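Local coordinates for kirola (Actinidia deliciosa, PDB 4IGX), which is a kiwifruit allergen of the MLP family and, like other Bet v 1-type proteins, probably binds small apolar ligands, at residues A[70-75]-A[86-91]; A[98-103]-A[117-122]; A[37-42]-A[58-63]. All coordinates share one frame; numbering follows the deposited sequence.

Contact 1: residues A[70-75]-A[86-91]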
# COMPACT_ATOMS: atom_id res chain seq x y z
N LYS A 70 -9.75 1.36 6.05
CA LYS A 70 -9.15 1.59 7.35
C LYS A 70 -8.20 0.43 7.58
O LYS A 70 -8.59 -0.74 7.48
CB LYS A 70 -10.21 1.66 8.43
CG LYS A 70 -9.70 1.94 9.82
CD LYS A 70 -10.90 2.27 10.70
CE LYS A 70 -10.66 2.04 12.16
NZ LYS A 70 -11.95 2.20 12.93
N ASP A 71 -6.96 0.78 7.90
CA ASP A 71 -5.85 -0.17 7.90
C ASP A 71 -5.21 -0.19 9.29
O ASP A 71 -5.09 0.86 9.92
CB ASP A 71 -4.75 0.26 6.90
CG ASP A 71 -5.10 -0.04 5.44
OD1 ASP A 71 -6.30 -0.20 5.09
OD2 ASP A 71 -4.15 -0.10 4.61
N ILE A 72 -4.80 -1.36 9.74
CA ILE A 72 -3.92 -1.48 10.89
C ILE A 72 -2.52 -1.77 10.35
O ILE A 72 -2.36 -2.56 9.43
CB ILE A 72 -4.47 -2.57 11.84
CG1 ILE A 72 -5.95 -2.26 12.10
CG2 ILE A 72 -3.70 -2.61 13.14
CD1 ILE A 72 -6.67 -3.13 13.19
N VAL A 73 -1.50 -1.05 10.83
CA VAL A 73 -0.11 -1.40 10.50
C VAL A 73 0.30 -2.62 11.33
O VAL A 73 0.42 -2.52 12.56
CB VAL A 73 0.86 -0.27 10.76
CG1 VAL A 73 2.33 -0.71 10.45
CG2 VAL A 73 0.45 0.97 9.94
N GLU A 74 0.47 -3.76 10.67
CA GLU A 74 0.67 -5.03 11.39
C GLU A 74 2.10 -5.50 11.44
O GLU A 74 2.42 -6.40 12.19
CB GLU A 74 -0.17 -6.17 10.79
CG GLU A 74 -1.68 -5.97 10.94
CD GLU A 74 -2.18 -6.20 12.35
OE1 GLU A 74 -1.34 -6.43 13.24
OE2 GLU A 74 -3.41 -6.14 12.59
N ALA A 75 2.97 -4.90 10.63
CA ALA A 75 4.37 -5.29 10.64
C ALA A 75 5.20 -4.21 10.01
O ALA A 75 4.78 -3.57 9.02
CB ALA A 75 4.59 -6.62 9.90
N LYS A 86 -3.02 -4.26 7.26
CA LYS A 86 -4.20 -5.10 7.18
C LYS A 86 -5.44 -4.23 7.06
O LYS A 86 -5.64 -3.36 7.88
CB LYS A 86 -4.32 -5.94 8.44
CG LYS A 86 -5.61 -6.75 8.55
CD LYS A 86 -5.55 -7.58 9.79
CE LYS A 86 -6.86 -8.18 10.13
NZ LYS A 86 -6.66 -9.00 11.36
N ILE A 87 -6.29 -4.51 6.08
CA ILE A 87 -7.48 -3.70 5.87
C ILE A 87 -8.58 -4.23 6.76
O ILE A 87 -8.93 -5.39 6.69
CB ILE A 87 -7.97 -3.73 4.40
CG1 ILE A 87 -6.96 -3.07 3.44
CG2 ILE A 87 -9.24 -2.96 4.29
CD1 ILE A 87 -5.75 -3.82 3.14
N VAL A 88 -9.13 -3.38 7.62
CA VAL A 88 -10.20 -3.81 8.51
C VAL A 88 -11.54 -3.27 8.10
O VAL A 88 -12.55 -3.88 8.37
CB VAL A 88 -9.91 -3.50 10.01
CG1 VAL A 88 -8.66 -4.24 10.45
CG2 VAL A 88 -9.79 -1.97 10.28
N GLU A 89 -11.59 -2.15 7.41
CA GLU A 89 -12.88 -1.58 7.02
C GLU A 89 -12.79 -0.94 5.68
O GLU A 89 -11.73 -0.42 5.30
CB GLU A 89 -13.30 -0.47 7.97
CG GLU A 89 -14.21 -0.89 9.08
CD GLU A 89 -14.44 0.25 10.05
OE1 GLU A 89 -14.96 1.30 9.62
OE2 GLU A 89 -14.08 0.10 11.23
N GLY A 90 -13.93 -0.92 4.99
CA GLY A 90 -14.05 -0.17 3.77
C GLY A 90 -14.40 -1.00 2.58
O GLY A 90 -14.67 -2.19 2.67
N ASP A 91 -14.39 -0.35 1.43
CA ASP A 91 -14.87 -0.92 0.19
C ASP A 91 -14.33 -2.32 -0.13
O ASP A 91 -15.09 -3.20 -0.52
CB ASP A 91 -14.58 0.07 -0.94
CG ASP A 91 -15.36 1.37 -0.76
OD1 ASP A 91 -16.50 1.44 -1.28
OD2 ASP A 91 -14.88 2.30 -0.08

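Contact 2: residues A[98-103]-A[117-122]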
# COMPACT_ATOMS: atom_id res chain seq x y z
N THR A 98 -10.67 -11.05 4.28
CA THR A 98 -9.36 -10.69 4.77
C THR A 98 -8.60 -10.10 3.62
O THR A 98 -8.73 -10.59 2.48
CB THR A 98 -8.60 -11.93 5.18
OG1 THR A 98 -9.33 -12.58 6.23
CG2 THR A 98 -7.18 -11.60 5.65
N PHE A 99 -7.81 -9.07 3.90
CA PHE A 99 -6.95 -8.44 2.89
C PHE A 99 -5.71 -7.82 3.54
O PHE A 99 -5.82 -6.89 4.33
CB PHE A 99 -7.69 -7.37 2.07
CG PHE A 99 -7.16 -7.23 0.67
CD1 PHE A 99 -7.87 -7.72 -0.42
CD2 PHE A 99 -5.91 -6.66 0.42
CE1 PHE A 99 -7.37 -7.60 -1.71
CE2 PHE A 99 -5.41 -6.56 -0.87
CZ PHE A 99 -6.14 -7.02 -1.93
N ILE A 100 -4.55 -8.34 3.16
CA ILE A 100 -3.24 -7.90 3.69
C ILE A 100 -2.36 -7.36 2.57
O ILE A 100 -2.17 -8.02 1.58
CB ILE A 100 -2.49 -9.07 4.34
CG1 ILE A 100 -3.33 -9.67 5.48
CG2 ILE A 100 -1.09 -8.66 4.78
CD1 ILE A 100 -3.42 -8.77 6.68
N ILE A 101 -1.80 -6.18 2.77
CA ILE A 101 -0.94 -5.56 1.78
C ILE A 101 0.41 -5.41 2.40
O ILE A 101 0.57 -4.83 3.49
CB ILE A 101 -1.44 -4.18 1.29
CG1 ILE A 101 -2.85 -4.30 0.72
CG2 ILE A 101 -0.46 -3.62 0.24
CD1 ILE A 101 -3.51 -3.02 0.39
N ILE A 102 1.40 -6.00 1.74
CA ILE A 102 2.78 -5.87 2.15
C ILE A 102 3.48 -5.09 1.05
O ILE A 102 3.30 -5.41 -0.13
CB ILE A 102 3.41 -7.26 2.32
CG1 ILE A 102 2.58 -8.08 3.30
CG2 ILE A 102 4.88 -7.16 2.76
CD1 ILE A 102 2.96 -9.52 3.31
N VAL A 103 4.25 -4.07 1.43
CA VAL A 103 5.11 -3.35 0.48
C VAL A 103 6.54 -3.60 0.87
O VAL A 103 6.84 -3.50 2.05
CB VAL A 103 4.87 -1.83 0.56
CG1 VAL A 103 5.49 -1.12 -0.61
CG2 VAL A 103 3.35 -1.54 0.64
N THR A 117 2.68 -7.14 -2.30
CA THR A 117 2.07 -8.45 -2.05
C THR A 117 0.68 -8.28 -1.43
O THR A 117 0.49 -7.55 -0.45
CB THR A 117 2.97 -9.33 -1.16
OG1 THR A 117 4.30 -9.38 -1.68
CG2 THR A 117 2.47 -10.75 -1.09
N PHE A 118 -0.29 -8.93 -2.04
CA PHE A 118 -1.63 -9.05 -1.46
C PHE A 118 -1.77 -10.50 -1.02
O PHE A 118 -1.49 -11.39 -1.82
CB PHE A 118 -2.77 -8.73 -2.46
CG PHE A 118 -2.71 -7.33 -3.12
CD1 PHE A 118 -2.01 -6.27 -2.56
CD2 PHE A 118 -3.41 -7.10 -4.30
CE1 PHE A 118 -1.97 -5.01 -3.19
CE2 PHE A 118 -3.38 -5.86 -4.94
CZ PHE A 118 -2.67 -4.80 -4.37
N HIS A 119 -2.13 -10.70 0.25
CA HIS A 119 -2.70 -11.95 0.76
C HIS A 119 -4.19 -11.64 1.10
O HIS A 119 -4.48 -10.70 1.87
CB HIS A 119 -2.07 -12.43 2.10
CG HIS A 119 -0.58 -12.57 2.09
ND1 HIS A 119 0.06 -13.61 1.46
CD2 HIS A 119 0.39 -11.87 2.73
CE1 HIS A 119 1.37 -13.51 1.66
NE2 HIS A 119 1.59 -12.46 2.43
N TYR A 120 -5.11 -12.44 0.57
CA TYR A 120 -6.52 -12.15 0.72
C TYR A 120 -7.37 -13.40 0.79
O TYR A 120 -6.99 -14.45 0.32
CB TYR A 120 -6.97 -11.23 -0.42
CG TYR A 120 -6.66 -11.76 -1.80
CD1 TYR A 120 -7.61 -12.43 -2.54
CD2 TYR A 120 -5.40 -11.57 -2.37
CE1 TYR A 120 -7.33 -12.89 -3.78
CE2 TYR A 120 -5.11 -12.04 -3.60
CZ TYR A 120 -6.07 -12.70 -4.32
OH TYR A 120 -5.77 -13.16 -5.58
N GLU A 121 -8.53 -13.29 1.41
CA GLU A 121 -9.53 -14.35 1.35
C GLU A 121 -10.80 -13.70 0.80
O GLU A 121 -11.24 -12.68 1.31
CB GLU A 121 -9.73 -15.00 2.73
CG GLU A 121 -10.24 -16.48 2.67
CD GLU A 121 -10.39 -17.15 4.06
OE1 GLU A 121 -9.84 -16.64 5.07
OE2 GLU A 121 -11.09 -18.20 4.16
N LYS A 122 -11.33 -14.25 -0.29
CA LYS A 122 -12.59 -13.77 -0.86
C LYS A 122 -13.81 -14.17 -0.01
O LYS A 122 -13.82 -15.26 0.58
CB LYS A 122 -12.81 -14.38 -2.25
CG LYS A 122 -11.73 -14.11 -3.30
CD LYS A 122 -12.06 -14.93 -4.52
CE LYS A 122 -11.05 -14.78 -5.64
NZ LYS A 122 -11.55 -15.55 -6.81

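Contact 3: residues A[37-42]-A[58-63]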
# COMPACT_ATOMS: atom_id res chain seq x y z
N VAL A 37 -3.91 12.39 -7.36
CA VAL A 37 -4.94 11.87 -8.21
C VAL A 37 -5.52 10.58 -7.63
O VAL A 37 -6.66 10.31 -7.79
CB VAL A 37 -4.39 11.64 -9.62
CG1 VAL A 37 -5.25 10.77 -10.40
CG2 VAL A 37 -4.20 12.92 -10.31
N ASN A 38 -4.70 9.82 -6.95
CA ASN A 38 -5.09 8.54 -6.45
C ASN A 38 -5.52 8.51 -5.00
O ASN A 38 -6.43 7.83 -4.66
CB ASN A 38 -3.97 7.54 -6.66
CG ASN A 38 -4.06 6.86 -7.96
OD1 ASN A 38 -4.90 7.19 -8.76
ND2 ASN A 38 -3.20 5.91 -8.20
N ILE A 39 -4.82 9.27 -4.18
CA ILE A 39 -5.04 9.30 -2.77
C ILE A 39 -5.37 10.73 -2.35
O ILE A 39 -4.57 11.59 -2.50
CB ILE A 39 -3.77 8.86 -2.03
CG1 ILE A 39 -3.32 7.46 -2.44
CG2 ILE A 39 -3.96 8.95 -0.58
CD1 ILE A 39 -4.34 6.48 -2.57
N GLN A 40 -6.55 10.94 -1.82
CA GLN A 40 -6.99 12.22 -1.31
C GLN A 40 -6.68 12.39 0.20
O GLN A 40 -6.51 13.49 0.68
CB GLN A 40 -8.49 12.39 -1.59
CG GLN A 40 -8.85 12.57 -3.10
CD GLN A 40 -8.62 11.30 -3.94
OE1 GLN A 40 -9.32 10.30 -3.76
NE2 GLN A 40 -7.65 11.36 -4.86
N GLY A 41 -6.59 11.29 0.93
CA GLY A 41 -6.37 11.37 2.38
C GLY A 41 -5.69 10.15 3.00
O GLY A 41 -5.89 9.02 2.57
N VAL A 42 -4.87 10.44 4.01
CA VAL A 42 -4.19 9.45 4.82
C VAL A 42 -4.20 10.07 6.21
O VAL A 42 -3.38 10.93 6.51
CB VAL A 42 -2.74 9.26 4.37
CG1 VAL A 42 -2.09 8.13 5.19
CG2 VAL A 42 -2.61 9.03 2.82
N PHE A 58 -7.52 5.70 4.80
CA PHE A 58 -7.24 6.12 3.45
C PHE A 58 -8.49 6.52 2.71
O PHE A 58 -9.49 5.80 2.75
CB PHE A 58 -6.65 4.96 2.68
CG PHE A 58 -5.30 4.60 3.11
CD1 PHE A 58 -4.20 5.19 2.52
CD2 PHE A 58 -5.11 3.61 4.06
CE1 PHE A 58 -2.90 4.82 2.89
CE2 PHE A 58 -3.84 3.23 4.45
CZ PHE A 58 -2.72 3.84 3.87
N LYS A 59 -8.41 7.66 2.02
CA LYS A 59 -9.42 8.10 1.05
C LYS A 59 -8.74 8.03 -0.33
O LYS A 59 -7.68 8.65 -0.58
CB LYS A 59 -9.88 9.53 1.34
CG LYS A 59 -10.59 9.71 2.69
CD LYS A 59 -10.42 11.14 3.31
CE LYS A 59 -11.15 12.23 2.52
NZ LYS A 59 -10.65 13.63 2.85
N TYR A 60 -9.35 7.25 -1.22
CA TYR A 60 -8.79 7.07 -2.53
C TYR A 60 -9.87 6.91 -3.59
O TYR A 60 -11.07 6.77 -3.30
CB TYR A 60 -7.77 5.91 -2.50
CG TYR A 60 -8.34 4.54 -2.28
CD1 TYR A 60 -8.57 3.69 -3.36
CD2 TYR A 60 -8.68 4.08 -1.00
CE1 TYR A 60 -9.11 2.41 -3.18
CE2 TYR A 60 -9.24 2.78 -0.81
CZ TYR A 60 -9.44 1.96 -1.93
OH TYR A 60 -9.97 0.70 -1.84
N THR A 61 -9.41 6.97 -4.83
CA THR A 61 -10.27 6.94 -6.01
C THR A 61 -9.70 5.99 -7.04
O THR A 61 -8.57 6.15 -7.49
CB THR A 61 -10.39 8.34 -6.61
OG1 THR A 61 -10.85 9.23 -5.58
CG2 THR A 61 -11.40 8.39 -7.79
N ILE A 62 -10.49 4.98 -7.39
CA ILE A 62 -10.12 4.04 -8.43
C ILE A 62 -11.11 4.21 -9.57
O ILE A 62 -12.33 4.20 -9.35
CB ILE A 62 -10.15 2.57 -7.94
CG1 ILE A 62 -9.09 2.31 -6.88
CG2 ILE A 62 -9.81 1.63 -9.05
CD1 ILE A 62 -8.71 0.81 -6.73
N ASP A 63 -10.59 4.41 -10.78
CA ASP A 63 -11.41 4.54 -12.00
C ASP A 63 -12.48 5.60 -11.77
O ASP A 63 -13.65 5.43 -12.10
CB ASP A 63 -12.04 3.19 -12.39
CG ASP A 63 -11.01 2.00 -12.40
OD1 ASP A 63 -9.79 2.21 -12.65
OD2 ASP A 63 -11.45 0.84 -12.18

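Contact 1: residues A[70-75]-A[86-91]
Lys70 and Glu89 run side by side and point the same way from an antiparallel beta hairpin, strands 65-77 and 82-88, within the sheet of the Bet v 1 fold. With CG anti to the backbone N (chi1 -178°) and the rest of its chain extended, Lys70 carries its ammonium alongside the carboxylate: its NZ lies 3.4 Å from OE2 of Glu89, a long salt bridge at the protein surface. Val88 divides its methyls between two neighbours. CG2 leans on CG of Lys70, while CG1 meets CD1 of Ile72 at 3.6 Å, the two side chains at about a right angle. Farther along, Glu74 bends at chi2 (-74°) and lays its CG 3.6 Å from CB of Lys86; its OE2 remains 4.5 Å from NZ of Lys86, beyond salt-bridge range.

A classic beta bulge lies here: Val88 and Glu89 both face Lys70, whose O takes a 2.7 Å bond from Val88 N and a weak one from Glu89 N, while Lys70 N donates to Glu89 O. Past the bulge, Ile72 and Lys86 bond each other through N and O in both directions.

On the opposite face Asp71 lies alongside Ile87, which packs against Phe99 and Ile101 of the next strand. Asp71 OD2 is hydrogen-bonded to an unidentified molecule, probably from the crystallisation liquor. The other carboxylate oxygen of Asp71 is buried against hydrocarbon, so that a protonated form might gain some ground: Asp71 OD1 sits 3.4 Å from CG1 of Ile87 and has no polar partner in the model.

Contact 2: residues A[98-103]-A[117-122]
Phe99 swings its ring toward the neighbouring strand with CG roughly anti to the backbone N (chi1 -150°), whereas Tyr120 opposite it places CG between the backbone N and the carbonyl carbon (chi1 54°), which leads its ring away. The two rings lie nearly parallel but slid apart, barely overlapping, and the closest touch is Phe99 CD1 on the CB of Tyr120, at 3.6 Å. The far end of Phe99 reaches Phe118: its CE2 lies over one face of the Phe118 ring, 3.6 Å from CG of Phe118, with the planes turned 57° to each other. CG1 of Ile101 adds an aliphatic side at 3.9 Å from CD1 of Phe118.

This aromatic cluster occupies one face of the hairpin of strands 96-106 and 113-122. Pro130 touches all three side chains, helix 131-148 covers Phe99 and Phe118 through Leu133, and Tyr120 OH bonds to Glu129.

The other face carries Thr98, Ile100, Ile102, Thr117, His119 and Glu121. CD1 of Ile102 comes at the edge of the imidazole, 3.4 Å from NE2 of His119, and CG2 of Ile100 also approaches that edge; Thr117 CG2 sits over one face of the ring, toward its rim.

Between the faces, Ile100 with His119 and Ile102 with Thr117 each exchange a pair of backbone hydrogen bonds. Ile100 N to His119 O is the shortest, at 2.7 Å, while Thr98 N to Glu121 O is weak. The chemistry is thus two-sided: backbone hydrogen bonds tie the strands together, apolar aromatic rings join the sheet to the long helix, and mixed polar and branched side chains line the partly exposed outer face.

Contact 3: residues A[37-42]-A[58-63]
A classic beta bulge marks this pairing of strands 39-46 and 55-62: Gln40 and Gly41 both face Lys59, and their N atoms reach its carbonyl from the same face of its plane. Gln40 N lies 2.8 Å from Lys59 O and Gly41 N 3.2 Å from the same oxygen; Lys59 N returns a bond to Gly41 O. CB and CD of Lys59 lie against the bare CA of Gly41.

Gln40, bent at chi2 (69°), folds its amide back over the partner strand, where Thr61 OG1 donates to Gln40 OE1 at 2.6 Å from well above the carbonyl plane. The amide's NE2 bonds to Pro36 O, so both ends are held. Asn38 O accepts from Thr61 N at 3.1 Å.

On the inner side, the side chains of Ile39 and Tyr60 meet at a slant, CD1 of Ile39 3.5 Å from CB of Tyr60, and Val42 lies alongside Phe58, with CG1 of Val42 4.1 Å from CE1 of Phe58. Phe136 of helix 131-148 meets Ile39 and Tyr60, Ile31 of helix 31-34 packs on Ile39, Val42 and Phe58, and strand 65-77 flanks strand 55-62 on its other edge.

Overall arrangement
Each contact lies within a hairpin of one seven-stranded antiparallel sheet, and each combines a buried face with a more exposed one. Contacts 1 and 2 are adjoining: Ile87 N probably bonds to Phe99 O, and Ile87 CD1 packs on Ile101 CD1. Contact 3, at the edge strand 39-46, touches contact 1 where Phe58 meets Asp71 but stays about 7 Å, nearest atoms, from contact 2. Contact 2 is regular and aromatic, whereas contacts 1 and 3 are both bulged and more polar, one using a surface salt bridge and the other an amide-hydroxyl bond. The long helix 131-148 packs against both contact 2 and contact 3.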